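Local coordinates for protein propionate kinase (Francisella tularensis subsp. tularensis, PDB 3KHY) that probably catalyses reversible, magnesium-dependent phosphate transfer from ATP to acetate or propionate, giving the acyl phosphate and ADP, at residues E183-A186 against K187-Q191; G235-D238 against P239-A243; A243-S246 against D247-W251. One frame throughout, in Å; residues are numbered along the deposited sequence.

Overall arrangement
The three contacts are local, in a chain with the fold of the acetokinase family in the actin-like ATPase clan. Contact 1 lies at the C-terminal end of helix 175-188. Contacts 2 and 3 take in the approach to helix 241-249 and the end of that helix; they share Ala243, and their centres are about 12 Å apart. Both touch the second subunit of the homodimer. Contact 1 is remote, with its centre about 38 Å from that of contact 2 and about 49 Å from that of contact 3. Gln184 is about 10 Å, side chain to side chain, from the predicted ATP-binding Glu325. Ile237 is about as far from Arg233, a predicted transition-state stabiliser. Contact 3 lies away from both.

Contact 1: E183-A186 against K187-Q191; sequences EQAA and KILTQ
Lys187 turns its side chain back along Gln184, three residues earlier on the same helix. The two side chains lie side by side and point the same way. Beyond CG the lysine chain is extended, which carries NZ to the amide of Gln184. There Lys187 NZ donates to Gln184 OE1 at 2.9 Å, and the donor is tilted 24° from the carbonyl plane. The glutamine chain is bent at chi2 (-59°), which turns its amide toward the lysine. Nearer the backbone, Lys187 CG packs 3.6 Å from Glu183 O. The backbone bond from Lys187 N to this same oxygen is weak, at 3.3 Å.

Ile188 follows in the last turn of helix 175-188, which leads on to strand 196-201 of the five-stranded sheet. Its CG1 rests 3.4 Å from Gln184 O, while its N donates to Ala185 O at 3.1 Å from above the carbonyl plane. Its side chain also touches Met366 on strand 365-367, at the edge of that sheet.

Leu189 N gives Ala185 O a second and shorter bond of 2.9 Å, nearly in line with the C=O bond. One carbonyl thus holds two successive amides where the helix runs out. The Leu189 branch CD1 lies 4.1 Å from Ala185 CB, and the leucine also packs on Met366, Asp315 and Asn364. At Thr190 the chain has left the helix.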
loop_
_atom_site.group_PDB
_atom_site.type_symbol
_atom_site.label_atom_id
_atom_site.label_comp_id
_atom_site.label_asym_id
_atom_site.label_seq_id
_atom_site.Cartn_x
_atom_site.Cartn_y
_atom_site.Cartn_z
ATOM N N GLU A 183 24.701 -3.065 -7.296
ATOM C CA GLU A 183 25.968 -3.358 -7.976
ATOM C C GLU A 183 27.124 -3.543 -7.000
ATOM O O GLU A 183 27.947 -4.431 -7.189
ATOM C CB GLU A 183 26.326 -2.299 -9.022
ATOM C CG GLU A 183 25.461 -2.400 -10.259
ATOM C CD GLU A 183 25.882 -1.452 -11.357
ATOM O OE1 GLU A 183 26.868 -0.697 -11.171
ATOM O OE2 GLU A 183 25.215 -1.460 -12.407
ATOM N N GLN A 184 27.185 -2.706 -5.962
ATOM C CA GLN A 184 28.249 -2.813 -4.963
ATOM C C GLN A 184 28.090 -4.096 -4.154
ATOM O O GLN A 184 29.071 -4.767 -3.843
ATOM C CB GLN A 184 28.272 -1.597 -4.036
ATOM C CG GLN A 184 28.636 -0.301 -4.730
ATOM C CD GLN A 184 30.009 -0.374 -5.396
ATOM O OE1 GLN A 184 30.156 -0.064 -6.574
ATOM N NE2 GLN A 184 31.006 -0.809 -4.645
ATOM N N ALA A 185 26.845 -4.445 -3.837
ATOM C CA ALA A 185 26.567 -5.660 -3.079
ATOM C C ALA A 185 27.049 -6.874 -3.859
ATOM O O ALA A 185 27.584 -7.828 -3.288
ATOM C CB ALA A 185 25.076 -5.776 -2.781
ATOM N N ALA A 186 26.873 -6.826 -5.172
ATOM C CA ALA A 186 27.298 -7.925 -6.034
ATOM C C ALA A 186 28.812 -8.107 -5.989
ATOM O O ALA A 186 29.309 -9.231 -6.042
ATOM C CB ALA A 186 26.825 -7.698 -7.467
ATOM N N LYS A 187 29.550 -7.008 -5.888
ATOM C CA LYS A 187 31.009 -7.110 -5.795
ATOM C C LYS A 187 31.458 -7.817 -4.514
ATOM O O LYS A 187 32.525 -8.431 -4.470
ATOM C CB LYS A 187 31.666 -5.730 -5.860
ATOM C CG LYS A 187 31.476 -4.996 -7.167
ATOM C CD LYS A 187 32.279 -3.707 -7.165
ATOM C CE LYS A 187 31.716 -2.697 -8.149
ATOM N NZ LYS A 187 32.336 -1.348 -7.967
ATOM N N ILE A 188 30.645 -7.721 -3.470
ATOM C CA ILE A 188 31.046 -8.192 -2.149
ATOM C C ILE A 188 30.568 -9.616 -1.847
ATOM O O ILE A 188 31.291 -10.391 -1.219
ATOM C CB ILE A 188 30.541 -7.227 -1.031
ATOM C CG1 ILE A 188 31.062 -5.805 -1.260
ATOM C CG2 ILE A 188 30.958 -7.718 0.346
ATOM C CD1 ILE A 188 30.384 -4.751 -0.387
ATOM N N LEU A 189 29.368 -9.962 -2.312
ATOM C CA LEU A 189 28.651 -11.153 -1.841
ATOM C C LEU A 189 29.028 -12.489 -2.484
ATOM O O LEU A 189 29.632 -13.352 -1.834
ATOM C CB LEU A 189 27.141 -10.936 -1.956
ATOM C CG LEU A 189 26.519 -10.104 -0.840
ATOM C CD1 LEU A 189 25.153 -9.587 -1.254
ATOM C CD2 LEU A 189 26.410 -10.930 0.427
ATOM N N THR A 190 28.636 -12.675 -3.745
ATOM C CA THR A 190 28.946 -13.899 -4.474
ATOM C C THR A 190 29.479 -13.587 -5.867
ATOM O O THR A 190 29.659 -12.426 -6.234
ATOM C CB THR A 190 27.700 -14.801 -4.655
ATOM O OG1 THR A 190 26.825 -14.219 -5.634
ATOM C CG2 THR A 190 26.955 -14.994 -3.328
ATOM N N GLN A 191 29.702 -14.643 -6.644
ATOM C CA GLN A 191 30.166 -14.520 -8.021
ATOM C C GLN A 191 29.112 -13.904 -8.954
ATOM O O GLN A 191 29.453 -13.204 -9.911
ATOM C CB GLN A 191 30.595 -15.894 -8.538
ATOM C CG GLN A 191 31.060 -15.926 -9.983
ATOM C CD GLN A 191 31.371 -17.337 -10.451
ATOM O OE1 GLN A 191 31.347 -18.283 -9.664
ATOM N NE2 GLN A 191 31.661 -17.485 -11.739
#

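Contact 2: G235-D238 against P239-A243; sequences GCID and PSIFA
Asp238 precedes the turn into helix 241-249, and its side chain makes a capping bond to Ser240 N, an Asx turn. Its backbone starts a type I beta turn that ends at Ile241. The whole contact is buried, and much of it faces the second subunit of the homodimer.

Hydrogen bonds carry the turn. Asp238 OD1 accepts twice from the same residue, from Ser240 N at 2.8 Å and from Ser240 OG at 2.7 Å. Both donors come from the same face of the carboxylate and lie above its plane. The N-H bond is nearly straight, at 164°. Asp238 CG stands anti to the backbone N (chi1 -176°), beside the carbonyl carbon, and this swings OD1 forward over the turn. The backbone bond of the beta turn runs from Ile241 N to Asp238 O, at 3.1 Å. The other carboxylate oxygen, OD2, is bound by Thr223 N of the second subunit, and Ser240 OG also pairs with Thr223 OG1 of that subunit. The buried acid is therefore gripped through both its oxygens.

Two isoleucines pack beside the turn. The side chains of Ile237 and Ile241 cross at about a right angle, and Ile237 CG1 meets Ile241 CG2 at 4.0 Å. Ile237 also packs on Ile158 of the second subunit, and Phe242 stacks on Phe242 of that subunit, whereas Ile241 packs on Ile256 of helix 253-262. Ile241 CG1 sits between its own backbone N and carbonyl carbon (chi1 59°), which places it 3.1 Å from Asp238 O.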
loop_
_atom_site.group_PDB
_atom_site.type_symbol
_atom_site.label_atom_id
_atom_site.label_comp_id
_atom_site.label_asym_id
_atom_site.label_seq_id
_atom_site.Cartn_x
_atom_site.Cartn_y
_atom_site.Cartn_z
ATOM N N GLY A 235 3.929 8.226 2.735
ATOM C CA GLY A 235 4.013 6.885 2.180
ATOM C C GLY A 235 2.613 6.298 2.059
ATOM O O GLY A 235 1.640 7.044 1.924
ATOM N N CYS A 236 2.517 4.970 2.110
ATOM C CA CYS A 236 1.248 4.250 1.975
ATOM C C CYS A 236 0.113 4.838 2.796
ATOM O O CYS A 236 0.272 5.091 3.989
ATOM C CB CYS A 236 1.425 2.798 2.421
ATOM S SG CYS A 236 2.423 1.817 1.296
ATOM N N ILE A 237 -1.040 5.016 2.162
ATOM C CA ILE A 237 -2.238 5.453 2.876
ATOM C C ILE A 237 -3.494 5.090 2.068
ATOM O O ILE A 237 -3.437 4.950 0.846
ATOM C CB ILE A 237 -2.176 6.968 3.174
ATOM C CG1 ILE A 237 -3.295 7.401 4.122
ATOM C CG2 ILE A 237 -2.234 7.788 1.878
ATOM C CD1 ILE A 237 -3.012 8.768 4.743
ATOM N N ASP A 238 -4.615 4.887 2.760
ATOM C CA ASP A 238 -5.886 4.527 2.106
ATOM C C ASP A 238 -6.268 5.712 1.216
ATOM O O ASP A 238 -6.295 6.864 1.684
ATOM C CB ASP A 238 -6.951 4.292 3.192
ATOM C CG ASP A 238 -8.289 3.824 2.643
ATOM O OD1 ASP A 238 -8.558 3.949 1.427
ATOM O OD2 ASP A 238 -9.093 3.330 3.466
ATOM N N PRO A 239 -6.519 5.448 -0.077
ATOM C CA PRO A 239 -6.921 6.518 -0.999
ATOM C C PRO A 239 -8.211 7.196 -0.538
ATOM O O PRO A 239 -8.477 8.334 -0.918
ATOM C CB PRO A 239 -7.163 5.772 -2.319
ATOM C CG PRO A 239 -7.363 4.309 -1.908
ATOM C CD PRO A 239 -6.439 4.141 -0.749
ATOM N N SER A 240 -8.993 6.501 0.283
ATOM C CA SER A 240 -10.247 7.056 0.813
ATOM C C SER A 240 -10.060 8.335 1.609
ATOM O O SER A 240 -11.044 9.014 1.935
ATOM C CB SER A 240 -10.928 6.053 1.742
ATOM O OG SER A 240 -11.112 4.814 1.113
ATOM N N ILE A 241 -8.822 8.649 1.984
ATOM C CA ILE A 241 -8.613 9.837 2.802
ATOM C C ILE A 241 -8.931 11.118 2.027
ATOM O O ILE A 241 -9.233 12.142 2.631
ATOM C CB ILE A 241 -7.198 9.913 3.450
ATOM C CG1 ILE A 241 -6.091 9.894 2.401
ATOM C CG2 ILE A 241 -6.995 8.774 4.443
ATOM C CD1 ILE A 241 -5.692 11.263 1.914
ATOM N N PHE A 242 -8.877 11.060 0.698
ATOM C CA PHE A 242 -9.130 12.255 -0.094
ATOM C C PHE A 242 -10.591 12.681 0.033
ATOM O O PHE A 242 -10.877 13.834 0.339
ATOM C CB PHE A 242 -8.721 12.064 -1.553
ATOM C CG PHE A 242 -7.236 12.233 -1.785
ATOM C CD1 PHE A 242 -6.726 13.418 -2.284
ATOM C CD2 PHE A 242 -6.356 11.217 -1.471
ATOM C CE1 PHE A 242 -5.342 13.575 -2.486
ATOM C CE2 PHE A 242 -4.976 11.369 -1.672
ATOM C CZ PHE A 242 -4.481 12.549 -2.180
ATOM N N ALA A 243 -11.510 11.741 -0.165
ATOM C CA ALA A 243 -12.937 12.051 -0.054
ATOM C C ALA A 243 -13.291 12.436 1.378
ATOM O O ALA A 243 -14.102 13.332 1.615
ATOM C CB ALA A 243 -13.800 10.868 -0.537
#

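Contact 3: A243-S246 against D247-W251; sequences AYIS and DNLGW
Asn248 folds back onto Tyr244, one turn earlier in helix 241-249. Its CB lies 3.2 Å from Tyr244 O. Its CG, anti to the carbonyl carbon (chi1 -64°), lies 3.5 Å from Tyr244 O. At the tip, ND2 donates to Tyr244 O at 2.8 Å, in the carbonyl plane and on a lone pair. Asn248 N also donates to this oxygen, so one carbonyl is held by both backbone and side chain. The same ND2 lies over one face of the Tyr244 ring, offset toward the rim, 3.5 Å from Tyr244 CD2. Ring and amide planes are 39° apart.

On the side toward helix 253-262, Ile245 CG2 packs 3.5 Å from Trp251 CD2, and both residues also touch Ile256 and Met259. A water joins Ser246 OG to Asp247 OD1, donating to the carboxylate. Tyr244 packs on Ile168 of the second subunit, and Asn248 on its Ala112.

Near the end of the helix, Leu249 N bonds to Ile245 O at 2.8 Å. Gly250 N makes weak bonds to Ile245 O and Ser246 O. Gly250 then leaves helical angles with positive phi (79°), the familiar glycine termination of an alpha-helix.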
loop_
_atom_site.group_PDB
_atom_site.type_symbol
_atom_site.label_atom_id
_atom_site.label_comp_id
_atom_site.label_asym_id
_atom_site.label_seq_id
_atom_site.Cartn_x
_atom_site.Cartn_y
_atom_site.Cartn_z
ATOM N N ALA A 243 -11.510 11.741 -0.165
ATOM C CA ALA A 243 -12.937 12.051 -0.054
ATOM C C ALA A 243 -13.291 12.436 1.378
ATOM O O ALA A 243 -14.102 13.332 1.615
ATOM C CB ALA A 243 -13.800 10.868 -0.537
ATOM N N TYR A 244 -12.674 11.762 2.342
ATOM C CA TYR A 244 -12.945 12.090 3.726
ATOM C C TYR A 244 -12.584 13.546 4.053
ATOM O O TYR A 244 -13.398 14.305 4.582
ATOM C CB TYR A 244 -12.233 11.129 4.675
ATOM C CG TYR A 244 -12.541 11.456 6.115
ATOM C CD1 TYR A 244 -11.738 12.322 6.835
ATOM C CD2 TYR A 244 -13.665 10.931 6.736
ATOM C CE1 TYR A 244 -12.031 12.634 8.147
ATOM C CE2 TYR A 244 -13.965 11.236 8.042
ATOM C CZ TYR A 244 -13.148 12.084 8.743
ATOM O OH TYR A 244 -13.457 12.389 10.045
ATOM N N ILE A 245 -11.370 13.946 3.720
ATOM C CA ILE A 245 -10.946 15.317 3.991
ATOM C C ILE A 245 -11.702 16.350 3.156
ATOM O O ILE A 245 -12.162 17.359 3.678
ATOM C CB ILE A 245 -9.428 15.472 3.809
ATOM C CG1 ILE A 245 -8.704 14.641 4.883
ATOM C CG2 ILE A 245 -9.030 16.947 3.886
ATOM C CD1 ILE A 245 -7.199 14.612 4.727
ATOM N N SER A 246 -11.845 16.076 1.862
ATOM C CA SER A 246 -12.572 16.956 0.952
ATOM C C SER A 246 -14.022 17.140 1.404
ATOM O O SER A 246 -14.519 18.265 1.495
ATOM C CB SER A 246 -12.530 16.395 -0.477
ATOM O OG SER A 246 -13.404 17.112 -1.336
ATOM N N ASP A 247 -14.690 16.033 1.708
ATOM C CA ASP A 247 -16.102 16.074 2.080
ATOM C C ASP A 247 -16.344 16.651 3.472
ATOM O O ASP A 247 -17.371 17.282 3.708
ATOM C CB ASP A 247 -16.730 14.683 1.983
ATOM C CG ASP A 247 -16.946 14.234 0.546
ATOM O OD1 ASP A 247 -17.056 15.101 -0.351
ATOM O OD2 ASP A 247 -17.008 13.012 0.315
ATOM N N ASN A 248 -15.408 16.444 4.394
ATOM C CA ASN A 248 -15.654 16.836 5.781
ATOM C C ASN A 248 -14.952 18.113 6.245
ATOM O O ASN A 248 -15.480 18.852 7.080
ATOM C CB ASN A 248 -15.376 15.663 6.719
ATOM C CG ASN A 248 -16.326 14.509 6.477
ATOM O OD1 ASN A 248 -17.483 14.549 6.901
ATOM N ND2 ASN A 248 -15.856 13.490 5.758
ATOM N N LEU A 249 -13.775 18.377 5.687
ATOM C CA LEU A 249 -13.001 19.561 6.030
ATOM C C LEU A 249 -12.976 20.573 4.887
ATOM O O LEU A 249 -12.624 21.730 5.089
ATOM C CB LEU A 249 -11.568 19.170 6.392
ATOM C CG LEU A 249 -11.312 18.453 7.718
ATOM C CD1 LEU A 249 -12.110 17.171 7.840
ATOM C CD2 LEU A 249 -9.828 18.166 7.857
ATOM N N GLY A 250 -13.326 20.126 3.685
ATOM C CA GLY A 250 -13.410 21.013 2.535
ATOM C C GLY A 250 -12.097 21.386 1.863
ATOM O O GLY A 250 -12.044 22.373 1.128
ATOM N N TRP A 251 -11.038 20.610 2.101
ATOM C CA TRP A 251 -9.760 20.845 1.432
ATOM C C TRP A 251 -9.811 20.465 -0.043
ATOM O O TRP A 251 -10.577 19.596 -0.436
ATOM C CB TRP A 251 -8.644 20.022 2.074
ATOM C CG TRP A 251 -8.323 20.352 3.504
ATOM C CD1 TRP A 251 -9.052 21.120 4.366
ATOM C CD2 TRP A 251 -7.194 19.882 4.243
ATOM N NE1 TRP A 251 -8.438 21.165 5.594
ATOM C CE2 TRP A 251 -7.296 20.409 5.544
ATOM C CE3 TRP A 251 -6.103 19.067 3.927
ATOM C CZ2 TRP A 251 -6.345 20.152 6.530
ATOM C CZ3 TRP A 251 -5.158 18.809 4.908
ATOM C CH2 TRP A 251 -5.285 19.349 6.191
HETATM O O HOH W 1 -15.361 15.716 -2.408
#